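Local coordinates for type-2 restriction enzyme AgeI (Thalassobius gelatinovorus, PDB 5DWA), which recognises the double-stranded DNA sequence 5'-ACCGGT-3' as a type II restriction endonuclease and cuts it after the first A, at residues Leu3-Gly8 / Leu71-Ile76; Val15-Val20 / Pro63-His68; Tyr25-Asp30 / Thr55-Asp60. All coordinates share one frame; numbering follows the deposited sequence. Where two conformers were deposited one is given.

Contact 1: Leu3-Gly8 / Leu71-Ile76; sequences LDLDFG and LYRIYI. With nucleotides of chain C.
Tyr72 OH donates a short hydrogen bond, 2.6 Å, to OP1 of DG8 of chain C. The phosphate oxygen lies at the edge of the phenol ring, near its plane. On the protein side the same ring lies against Arg73: its CE2 stands over the centre of the guanidinium, 4.0 Å above the plane. Phe7 comes to the other face from strand 2-8, its CE2 3.7 Å from Arg73 NH1, with ring and guanidinium planes 23° apart. The guanidinium thus has a carbon of each ring over opposite faces. Its chain bends at chi2 (-61°), turning the head toward the strand and the DNA side. Leu5 crosses it at about a right angle, CD1 lying 4.1 Å from Arg73 NE, a buried nitrogen with no partner in the model. NH1 fares better: water 1 accepts from it and donates to Asp6 O, each at 3.0 Å. Phe7 and Arg73 both have a second conformer, so this is one of their arrangements. Asp6 OD1 accepts from Gly8 N in an Asx turn that spans Phe7. Replacing Tyr72 by a phenylalanine would probably keep a ring against Arg73 but leave the DG8 phosphate without its hydroxyl donor. The DNA backbone is thus held by a phenol, and the nearby guanidinium, not bonded to OP1, probably adds a favourable field at the phosphate.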
loop_
_atom_site.group_PDB
_atom_site.type_symbol
_atom_site.label_atom_id
_atom_site.label_comp_id
_atom_site.label_asym_id
_atom_site.label_seq_id
_atom_site.Cartn_x
_atom_site.Cartn_y
_atom_site.Cartn_z
ATOM N N LEU A 3 -21.202 6.133 20.591
ATOM C CA LEU A 3 -21.225 4.958 19.733
ATOM C C LEU A 3 -20.728 3.728 20.467
ATOM O O LEU A 3 -19.702 3.775 21.138
ATOM C CB LEU A 3 -20.372 5.189 18.486
ATOM C CG LEU A 3 -21.112 5.493 17.188
ATOM C CD1 LEU A 3 -20.109 5.665 16.058
ATOM C CD2 LEU A 3 -22.101 4.389 16.864
ATOM N N ASP A 4 -21.456 2.626 20.334
ATOM C CA ASP A 4 -21.021 1.357 20.895
ATOM C C ASP A 4 -20.504 0.475 19.773
ATOM O O ASP A 4 -21.247 0.108 18.863
ATOM C CB ASP A 4 -22.166 0.671 21.641
ATOM C CG ASP A 4 -22.759 1.548 22.720
ATOM O OD1 ASP A 4 -22.004 2.336 23.329
ATOM O OD2 ASP A 4 -23.984 1.457 22.954
ATOM N N LEU A 5 -19.222 0.141 19.830
ATOM C CA LEU A 5 -18.592 -0.598 18.745
ATOM C C LEU A 5 -18.295 -2.028 19.146
ATOM O O LEU A 5 -17.603 -2.274 20.131
ATOM C CB LEU A 5 -17.306 0.097 18.302
ATOM C CG LEU A 5 -17.443 1.578 17.943
ATOM C CD1 LEU A 5 -16.114 2.128 17.452
ATOM C CD2 LEU A 5 -18.556 1.800 16.927
ATOM N N ASP A 6 -18.821 -2.968 18.369
ATOM C CA ASP A 6 -18.577 -4.381 18.609
ATOM C C ASP A 6 -17.248 -4.787 17.993
ATOM O O ASP A 6 -17.117 -4.861 16.771
ATOM C CB ASP A 6 -19.713 -5.226 18.035
ATOM C CG ASP A 6 -19.833 -6.585 18.705
ATOM O OD1 ASP A 6 -18.803 -7.144 19.140
ATOM O OD2 ASP A 6 -20.971 -7.091 18.800
ATOM N N PHE A 7 -16.260 -5.047 18.842
ATOM C CA PHE A 7 -14.964 -5.524 18.374
ATOM C C PHE A 7 -14.937 -7.049 18.364
ATOM O O PHE A 7 -13.892 -7.656 18.141
ATOM C CB PHE A 7 -13.825 -4.972 19.246
ATOM C CG PHE A 7 -13.390 -3.574 18.876
ATOM C CD1 PHE A 7 -12.143 -3.098 19.256
ATOM C CD2 PHE A 7 -14.226 -2.740 18.151
ATOM C CE1 PHE A 7 -11.741 -1.821 18.916
ATOM C CE2 PHE A 7 -13.826 -1.459 17.807
ATOM C CZ PHE A 7 -12.581 -1.003 18.192
ATOM N N GLY A 8 -16.093 -7.662 18.602
ATOM C CA GLY A 8 -16.212 -9.107 18.607
ATOM C C GLY A 8 -15.783 -9.741 19.916
ATOM O O GLY A 8 -15.121 -9.105 20.733
ATOM N N LEU A 71 -20.219 4.166 8.517
ATOM C CA LEU A 71 -20.290 3.350 7.304
ATOM C C LEU A 71 -19.346 2.143 7.343
ATOM O O LEU A 71 -19.759 1.024 7.070
ATOM C CB LEU A 71 -20.000 4.205 6.056
ATOM C CG LEU A 71 -20.965 5.366 5.773
ATOM C CD1 LEU A 71 -20.649 6.043 4.435
ATOM C CD2 LEU A 71 -22.426 4.896 5.809
ATOM N N TYR A 72 -18.086 2.378 7.704
ATOM C CA TYR A 72 -17.118 1.292 7.868
ATOM C C TYR A 72 -17.610 0.204 8.800
ATOM O O TYR A 72 -17.562 -0.981 8.482
ATOM C CB TYR A 72 -15.822 1.878 8.407
ATOM C CG TYR A 72 -14.712 0.925 8.790
ATOM C CD1 TYR A 72 -14.247 -0.050 7.912
ATOM C CD2 TYR A 72 -14.052 1.082 10.001
ATOM C CE1 TYR A 72 -13.188 -0.879 8.261
ATOM C CE2 TYR A 72 -13.010 0.266 10.353
ATOM C CZ TYR A 72 -12.568 -0.697 9.486
ATOM O OH TYR A 72 -11.502 -1.481 9.863
ATOM N N ARG A 73 -18.079 0.628 9.966
ATOM C CA ARG A 73 -18.488 -0.308 11.003
ATOM C C ARG A 73 -19.708 -1.111 10.595
ATOM O O ARG A 73 -19.763 -2.325 10.798
ATOM C CB ARG A 73 -18.773 0.437 12.305
ATOM C CG ARG A 73 -17.540 1.025 12.939
ATOM C CD ARG A 73 -16.523 -0.043 13.294
ATOM N NE ARG A 73 -15.289 0.571 13.766
ATOM C CZ ARG A 73 -14.204 -0.099 14.138
ATOM N NH1 ARG A 73 -14.183 -1.424 14.097
ATOM N NH2 ARG A 73 -13.135 0.562 14.543
ATOM N N ILE A 74 -20.691 -0.427 10.030
ATOM C CA ILE A 74 -21.897 -1.092 9.573
ATOM C C ILE A 74 -21.566 -2.072 8.446
ATOM O O ILE A 74 -22.056 -3.197 8.426
ATOM C CB ILE A 74 -22.960 -0.074 9.108
ATOM C CG1 ILE A 74 -23.475 0.724 10.311
ATOM C CG2 ILE A 74 -24.108 -0.779 8.424
ATOM C CD1 ILE A 74 -24.479 1.805 9.965
ATOM N N TYR A 75 -20.725 -1.641 7.507
ATOM C CA TYR A 75 -20.325 -2.500 6.402
ATOM C C TYR A 75 -19.646 -3.772 6.916
ATOM O O TYR A 75 -19.997 -4.883 6.512
ATOM C CB TYR A 75 -19.402 -1.732 5.449
ATOM C CG TYR A 75 -19.107 -2.465 4.164
ATOM C CD1 TYR A 75 -19.884 -2.243 3.034
ATOM C CD2 TYR A 75 -18.051 -3.368 4.071
ATOM C CE1 TYR A 75 -19.636 -2.903 1.852
ATOM C CE2 TYR A 75 -17.781 -4.033 2.880
ATOM C CZ TYR A 75 -18.582 -3.793 1.772
ATOM O OH TYR A 75 -18.356 -4.433 0.576
ATOM N N ILE A 76 -18.682 -3.607 7.814
ATOM C CA ILE A 76 -17.982 -4.745 8.403
ATOM C C ILE A 76 -18.934 -5.714 9.123
ATOM O O ILE A 76 -18.753 -6.932 9.048
ATOM C CB ILE A 76 -16.882 -4.256 9.384
ATOM C CG1 ILE A 76 -15.780 -3.519 8.619
ATOM C CG2 ILE A 76 -16.301 -5.419 10.187
ATOM C CD1 ILE A 76 -15.127 -4.344 7.542
ATOM P P DG C 8 -8.618 -0.045 11.834
ATOM O OP1 DG C 8 -10.075 -0.293 11.703
ATOM O OP2 DG C 8 -8.154 1.289 12.282
ATOM O "O5'" DG C 8 -8.045 -1.168 12.790
ATOM C "C5'" DG C 8 -8.327 -2.529 12.474
ATOM C "C4'" DG C 8 -7.140 -3.418 12.785
ATOM O "O4'" DG C 8 -6.042 -3.127 11.879
ATOM C "C3'" DG C 8 -6.589 -3.275 14.183
ATOM O "O3'" DG C 8 -6.251 -4.572 14.636
ATOM C "C2'" DG C 8 -5.362 -2.354 13.993
ATOM C "C1'" DG C 8 -4.876 -2.742 12.613
ATOM N N9 DG C 8 -4.259 -1.666 11.846
ATOM C C8 DG C 8 -4.708 -0.374 11.711
ATOM N N7 DG C 8 -3.977 0.347 10.887
ATOM C C5 DG C 8 -3.026 -0.548 10.418
ATOM C C6 DG C 8 -1.969 -0.353 9.508
ATOM O O6 DG C 8 -1.687 0.673 8.887
ATOM N N1 DG C 8 -1.220 -1.512 9.318
ATOM C C2 DG C 8 -1.462 -2.718 9.935
ATOM N N2 DG C 8 -0.633 -3.743 9.626
ATOM N N3 DG C 8 -2.450 -2.907 10.795
ATOM C C4 DG C 8 -3.182 -1.785 10.993
ATOM P P DG C 7 -9.387 2.521 5.752
ATOM O OP1 DG C 7 -10.849 2.621 5.952
ATOM O OP2 DG C 7 -8.558 3.735 5.732
ATOM O "O5'" DG C 7 -8.801 1.601 6.916
ATOM C "C5'" DG C 7 -9.285 0.294 7.121
ATOM C "C4'" DG C 7 -8.406 -0.412 8.142
ATOM O "O4'" DG C 7 -7.151 -0.791 7.524
ATOM C "C3'" DG C 7 -8.021 0.440 9.341
ATOM O "O3'" DG C 7 -7.892 -0.398 10.453
ATOM C "C2'" DG C 7 -6.664 1.020 8.925
ATOM C "C1'" DG C 7 -6.056 -0.158 8.188
ATOM N N9 DG C 7 -5.121 0.211 7.145
ATOM C C8 DG C 7 -4.863 1.470 6.651
ATOM N N7 DG C 7 -4.022 1.463 5.655
ATOM C C5 DG C 7 -3.737 0.121 5.457
ATOM C C6 DG C 7 -2.893 -0.505 4.513
ATOM O O6 DG C 7 -2.218 0.022 3.617
ATOM N N1 DG C 7 -2.891 -1.883 4.655
ATOM C C2 DG C 7 -3.610 -2.578 5.596
ATOM N N2 DG C 7 -3.484 -3.907 5.575
ATOM N N3 DG C 7 -4.399 -2.005 6.488
ATOM C C4 DG C 7 -4.416 -0.660 6.360
HETATM O O HOH W 1 -16.161 -3.623 14.195
#

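Contact 2: Val15-Val20 / Pro63-His68; sequences VMLDNV and PSDLWH
Asp65 meets Leu17 at its very first side-chain atom: CB lies 3.8 Å from Leu17 CD1, the two side chains running past each other in opposite directions. From CB the chain goes on to CG, anti to its own carbonyl carbon (chi1 -78°), and ends in a carboxylate that is buried but well supplied with partners. OD1 is hydrogen-bonded to Asn211 ND2. OD2 forms a salt bridge with Arg243 NH2 and also accepts a hydrogen bond from water 2, at a distance (2.5 Å) short enough to be treated with caution. That water carries the contact across to the other segment: it accepts from Asp18 N at 3.0 Å and gives a long, weak bond to Met16 O. The side chain of Asp65 is therefore apolar at its root and ionic at its tip. A second carboxylate is not far off, with Asp18 OD2 5.5 Å from Asp65 OD2, and Arg243 probably offsets the mutual repulsion.

Asp18 belongs to a type II beta turn from Leu17 to Val20, which brings the chain round so that Val20 also faces the helix. Val20 CG2 lies 3.9 Å from Leu66 CD2, an oblique, purely apolar meeting one residue further along the helix from Asp65.

The arrangement joins the outgoing end of strand 11-16 to the first turns of helix 63-78. Leu17 rests on Leu3 of the paired strand 2-8 and on Val70 of the helix, Leu66 turns to Thr55 of helix 43-57, and the turn is tied by backbone bonds from Leu17 and Val20 to Met1, so a hairpin and two helices close around this one buried spot.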
loop_
_atom_site.group_PDB
_atom_site.type_symbol
_atom_site.label_atom_id
_atom_site.label_comp_id
_atom_site.label_asym_id
_atom_site.label_seq_id
_atom_site.Cartn_x
_atom_site.Cartn_y
_atom_site.Cartn_z
ATOM N N VAL A 15 -16.934 5.360 21.447
ATOM C CA VAL A 15 -16.339 6.576 20.929
ATOM C C VAL A 15 -17.478 7.572 20.764
ATOM O O VAL A 15 -18.612 7.187 20.471
ATOM C CB VAL A 15 -15.583 6.338 19.588
ATOM C CG1 VAL A 15 -16.553 5.968 18.476
ATOM C CG2 VAL A 15 -14.761 7.569 19.203
ATOM N N MET A 16 -17.200 8.853 20.973
ATOM C CA MET A 16 -18.240 9.862 20.817
ATOM C C MET A 16 -18.361 10.311 19.365
ATOM O O MET A 16 -17.365 10.631 18.717
ATOM C CB MET A 16 -17.967 11.063 21.724
ATOM C CG MET A 16 -17.985 10.721 23.207
ATOM S SD MET A 16 -19.563 10.027 23.742
ATOM C CE MET A 16 -20.664 11.384 23.353
ATOM N N LEU A 17 -19.594 10.319 18.871
ATOM C CA LEU A 17 -19.902 10.717 17.510
ATOM C C LEU A 17 -20.716 12.005 17.565
ATOM O O LEU A 17 -21.948 11.978 17.675
ATOM C CB LEU A 17 -20.661 9.608 16.781
ATOM C CG LEU A 17 -21.006 9.854 15.314
ATOM C CD1 LEU A 17 -19.727 9.928 14.482
ATOM C CD2 LEU A 17 -21.946 8.772 14.792
ATOM N N ASP A 18 -20.005 13.129 17.511
ATOM C CA ASP A 18 -20.596 14.455 17.671
ATOM C C ASP A 18 -21.575 14.810 16.564
ATOM O O ASP A 18 -21.356 14.479 15.399
ATOM C CB ASP A 18 -19.494 15.515 17.727
ATOM C CG ASP A 18 -18.469 15.232 18.802
ATOM O OD1 ASP A 18 -18.876 14.918 19.940
ATOM O OD2 ASP A 18 -17.259 15.320 18.509
ATOM N N ASN A 19 -22.651 15.497 16.947
ATOM C CA ASN A 19 -23.682 15.974 16.022
ATOM C C ASN A 19 -24.330 14.869 15.195
ATOM O O ASN A 19 -24.701 15.072 14.037
ATOM C CB ASN A 19 -23.105 17.056 15.111
ATOM C CG ASN A 19 -22.779 18.324 15.873
ATOM O OD1 ASN A 19 -23.678 19.005 16.374
ATOM N ND2 ASN A 19 -21.496 18.633 15.994
ATOM N N VAL A 20 -24.458 13.699 15.809
ATOM C CA VAL A 20 -25.264 12.616 15.269
ATOM C C VAL A 20 -26.140 12.098 16.393
ATOM O O VAL A 20 -25.634 11.690 17.433
ATOM C CB VAL A 20 -24.410 11.460 14.713
ATOM C CG1 VAL A 20 -25.304 10.343 14.183
ATOM C CG2 VAL A 20 -23.474 11.963 13.627
ATOM N N PRO A 63 -17.434 14.533 8.686
ATOM C CA PRO A 63 -17.638 13.595 7.578
ATOM C C PRO A 63 -16.725 12.380 7.693
ATOM O O PRO A 63 -17.134 11.248 7.452
ATOM C CB PRO A 63 -17.290 14.435 6.342
ATOM C CG PRO A 63 -17.539 15.852 6.766
ATOM C CD PRO A 63 -17.130 15.893 8.216
ATOM N N SER A 64 -15.490 12.619 8.104
ATOM C CA SER A 64 -14.535 11.529 8.261
ATOM C C SER A 64 -15.012 10.527 9.317
ATOM O O SER A 64 -14.812 9.321 9.161
ATOM C CB SER A 64 -13.159 12.080 8.622
ATOM O OG SER A 64 -12.171 11.070 8.582
ATOM N N ASP A 65 -15.653 11.027 10.372
ATOM C CA ASP A 65 -16.217 10.156 11.404
ATOM C C ASP A 65 -17.428 9.382 10.887
ATOM O O ASP A 65 -17.628 8.230 11.259
ATOM C CB ASP A 65 -16.614 10.963 12.650
ATOM C CG ASP A 65 -15.425 11.324 13.521
ATOM O OD1 ASP A 65 -14.273 11.202 13.062
ATOM O OD2 ASP A 65 -15.648 11.740 14.675
ATOM N N LEU A 66 -18.226 9.997 10.016
ATOM C CA LEU A 66 -19.352 9.275 9.439
ATOM C C LEU A 66 -18.846 8.126 8.584
ATOM O O LEU A 66 -19.421 7.044 8.568
ATOM C CB LEU A 66 -20.241 10.193 8.605
ATOM C CG LEU A 66 -21.029 11.254 9.373
ATOM C CD1 LEU A 66 -21.753 12.165 8.404
ATOM C CD2 LEU A 66 -22.021 10.578 10.315
ATOM N N TRP A 67 -17.761 8.365 7.859
ATOM C CA TRP A 67 -17.189 7.313 7.032
ATOM C C TRP A 67 -16.602 6.199 7.891
ATOM O O TRP A 67 -16.864 5.018 7.664
ATOM C CB TRP A 67 -16.109 7.897 6.126
ATOM C CG TRP A 67 -15.564 6.979 5.091
ATOM C CD1 TRP A 67 -14.569 6.057 5.237
ATOM C CD2 TRP A 67 -15.967 6.928 3.723
ATOM N NE1 TRP A 67 -14.329 5.425 4.032
ATOM C CE2 TRP A 67 -15.177 5.946 3.090
ATOM C CE3 TRP A 67 -16.917 7.631 2.968
ATOM C CZ2 TRP A 67 -15.321 5.642 1.725
ATOM C CZ3 TRP A 67 -17.046 7.338 1.617
ATOM C CH2 TRP A 67 -16.248 6.351 1.008
ATOM N N HIS A 68 -15.795 6.592 8.874
ATOM C CA HIS A 68 -14.985 5.646 9.625
ATOM C C HIS A 68 -15.725 4.971 10.767
ATOM O O HIS A 68 -15.538 3.777 10.988
ATOM C CB HIS A 68 -13.737 6.353 10.172
ATOM C CG HIS A 68 -12.824 5.459 10.947
ATOM N ND1 HIS A 68 -12.289 4.304 10.421
ATOM C CD2 HIS A 68 -12.353 5.552 12.213
ATOM C CE1 HIS A 68 -11.529 3.721 11.332
ATOM N NE2 HIS A 68 -11.550 4.460 12.427
HETATM O O HOH W 2 -17.401 12.847 16.035
#

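Contact 3: Tyr25-Asp30 / Thr55-Asp60; sequences YQQISD and TEVCPD
Ile28 and Cys58 form the closest pair in this helix-to-helix packing, where the middle of helix 22-36 lies against the C-terminal end of helix 43-57. Ile28 CD1 reaches to 3.9 Å from Cys58 SG. Its chain gets there by staying extended, with chi2 at 165° carrying the terminal methyl away from CA toward Cys58. Nearer the root, Ile28 CG1 lies 4.4 Å from Val57 CG1, so one isoleucine serves both residues, the last of the helix and the first beyond it. Val57 also takes Gln27 on the same methyl: Gln27 NE2 comes obliquely to 4.1 Å from CG1, an amide resting on a methyl with no hydrogen bond across. Gln27 has a second conformer, so that rim of the contact is not fixed in one state.

A second shell sets these groups in place. Gln24, one turn earlier in helix 22-36, also touches Val57 and Cys58. In the final turn of the other helix, Thr55 OG1 bonds to the backbone oxygens of Phe51 and Val52, and its own O takes a bond from Ser263 OG. On the far side of helix 22-36, Tyr25 packs against Val70 and Ile74 of helix 63-78.

At the solvent-facing side Gln26 NE2 donates to Asp30 OD1 one turn on, 2.9 Å and nearly straight at 165°, the oxygen being met from above the carboxylate plane.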
loop_
_atom_site.group_PDB
_atom_site.type_symbol
_atom_site.label_atom_id
_atom_site.label_comp_id
_atom_site.label_asym_id
_atom_site.label_seq_id
_atom_site.Cartn_x
_atom_site.Cartn_y
_atom_site.Cartn_z
ATOM N N TYR A 25 -28.634 8.385 13.252
ATOM C CA TYR A 25 -27.857 7.168 13.037
ATOM C C TYR A 25 -28.744 6.063 12.463
ATOM O O TYR A 25 -28.380 5.405 11.487
ATOM C CB TYR A 25 -27.189 6.708 14.344
ATOM C CG TYR A 25 -26.293 5.499 14.173
ATOM C CD1 TYR A 25 -24.922 5.637 14.014
ATOM C CD2 TYR A 25 -26.825 4.215 14.147
ATOM C CE1 TYR A 25 -24.108 4.530 13.854
ATOM C CE2 TYR A 25 -26.019 3.107 13.978
ATOM C CZ TYR A 25 -24.663 3.268 13.828
ATOM O OH TYR A 25 -23.862 2.156 13.668
ATOM N N GLN A 26 -29.915 5.859 13.058
ATOM C CA GLN A 26 -30.827 4.832 12.552
ATOM C C GLN A 26 -31.283 5.123 11.127
ATOM O O GLN A 26 -31.441 4.208 10.327
ATOM C CB GLN A 26 -32.044 4.687 13.476
ATOM C CG GLN A 26 -32.866 3.431 13.205
ATOM C CD GLN A 26 -32.090 2.158 13.498
ATOM O OE1 GLN A 26 -31.603 1.960 14.608
ATOM N NE2 GLN A 26 -31.967 1.292 12.500
ATOM N N GLN A 27 -31.494 6.399 10.812
ATOM C CA GLN A 27 -31.881 6.794 9.457
ATOM C C GLN A 27 -30.794 6.402 8.465
ATOM O O GLN A 27 -31.074 5.853 7.399
ATOM C CB GLN A 27 -32.135 8.300 9.369
ATOM C CG GLN A 27 -33.359 8.798 10.114
ATOM C CD GLN A 27 -33.453 10.311 10.104
ATOM O OE1 GLN A 27 -33.628 10.942 11.146
ATOM N NE2 GLN A 27 -33.332 10.902 8.922
ATOM N N ILE A 28 -29.549 6.694 8.828
ATOM C CA ILE A 28 -28.421 6.356 7.974
ATOM C C ILE A 28 -28.319 4.841 7.837
ATOM O O ILE A 28 -28.139 4.316 6.740
ATOM C CB ILE A 28 -27.109 6.927 8.539
ATOM C CG1 ILE A 28 -27.146 8.459 8.517
ATOM C CG2 ILE A 28 -25.907 6.412 7.744
ATOM C CD1 ILE A 28 -26.070 9.127 9.366
ATOM N N SER A 29 -28.453 4.141 8.959
ATOM C CA SER A 29 -28.387 2.687 8.956
ATOM C C SER A 29 -29.490 2.083 8.088
ATOM O O SER A 29 -29.240 1.163 7.311
ATOM C CB SER A 29 -28.479 2.148 10.385
ATOM O OG SER A 29 -28.281 0.746 10.404
ATOM N N ASP A 30 -30.704 2.612 8.212
ATOM C CA ASP A 30 -31.846 2.110 7.451
ATOM C C ASP A 30 -31.674 2.261 5.941
ATOM O O ASP A 30 -32.194 1.454 5.168
ATOM C CB ASP A 30 -33.138 2.815 7.881
ATOM C CG ASP A 30 -33.609 2.391 9.265
ATOM O OD1 ASP A 30 -33.085 1.389 9.796
ATOM O OD2 ASP A 30 -34.512 3.060 9.812
ATOM N N THR A 55 -24.029 12.584 5.079
ATOM C CA THR A 55 -23.554 13.936 5.315
ATOM C C THR A 55 -24.661 14.965 5.141
ATOM O O THR A 55 -24.565 16.074 5.661
ATOM C CB THR A 55 -22.378 14.297 4.387
ATOM O OG1 THR A 55 -22.724 14.002 3.030
ATOM C CG2 THR A 55 -21.145 13.498 4.780
ATOM N N GLU A 56 -25.712 14.597 4.419
ATOM C CA GLU A 56 -26.852 15.489 4.297
ATOM C C GLU A 56 -27.788 15.324 5.497
ATOM O O GLU A 56 -28.378 16.296 5.959
ATOM C CB GLU A 56 -27.572 15.247 2.971
ATOM C CG GLU A 56 -26.774 15.799 1.783
ATOM C CD GLU A 56 -27.397 15.497 0.438
ATOM O OE1 GLU A 56 -28.491 14.898 0.403
ATOM O OE2 GLU A 56 -26.791 15.864 -0.590
ATOM N N VAL A 57 -27.889 14.107 6.029
ATOM C CA VAL A 57 -28.658 13.872 7.253
ATOM C C VAL A 57 -27.977 14.525 8.451
ATOM O O VAL A 57 -28.633 15.077 9.334
ATOM C CB VAL A 57 -28.832 12.361 7.541
ATOM C CG1 VAL A 57 -29.453 12.129 8.923
ATOM C CG2 VAL A 57 -29.667 11.715 6.463
ATOM N N CYS A 58 -26.649 14.457 8.473
ATOM C CA CYS A 58 -25.864 14.996 9.574
ATOM C C CYS A 58 -24.825 15.991 9.078
ATOM O O CYS A 58 -23.624 15.705 9.078
ATOM C CB CYS A 58 -25.180 13.864 10.341
ATOM S SG CYS A 58 -26.352 12.679 11.051
ATOM N N PRO A 59 -25.279 17.180 8.667
ATOM C CA PRO A 59 -24.364 18.145 8.046
ATOM C C PRO A 59 -23.339 18.753 9.002
ATOM O O PRO A 59 -22.339 19.303 8.535
ATOM C CB PRO A 59 -25.309 19.222 7.511
ATOM C CG PRO A 59 -26.526 19.128 8.374
ATOM C CD PRO A 59 -26.662 17.687 8.751
ATOM N N ASP A 60 -23.572 18.664 10.308
ATOM C CA ASP A 60 -22.638 19.235 11.270
ATOM C C ASP A 60 -21.684 18.191 11.827
ATOM O O ASP A 60 -20.762 18.515 12.579
ATOM C CB ASP A 60 -23.397 19.912 12.410
ATOM C CG ASP A 60 -24.180 21.119 11.944
ATOM O OD1 ASP A 60 -23.743 21.769 10.970
ATOM O OD2 ASP A 60 -25.231 21.417 12.548
#

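In the fold
Contact 2 is the buried one, while contacts 1 and 3 are partly buried. Contacts 1 and 2 share helix 63-78 and the two-stranded hairpin, which is tied between them by Leu3 N to Val15 O at 2.8 Å. Contact 3 uses the two preceding helices and meets contact 2 where Val20 CG2 lies 3.9 Å from Cys58 SG. Along the chain the three are nested, contact 3 within 2 and 2 within 1. Chemistry follows place: a tyrosine bonded to a DNA phosphate beside an arginine-aromatic cluster in contact 1, a carboxylate paired with an arginine and bridged by a water in contact 2, and, about 14 Å from the DNA (nearest atoms), aliphatic and sulfur packing with a glutamine amide at its exposed rim in contact 3.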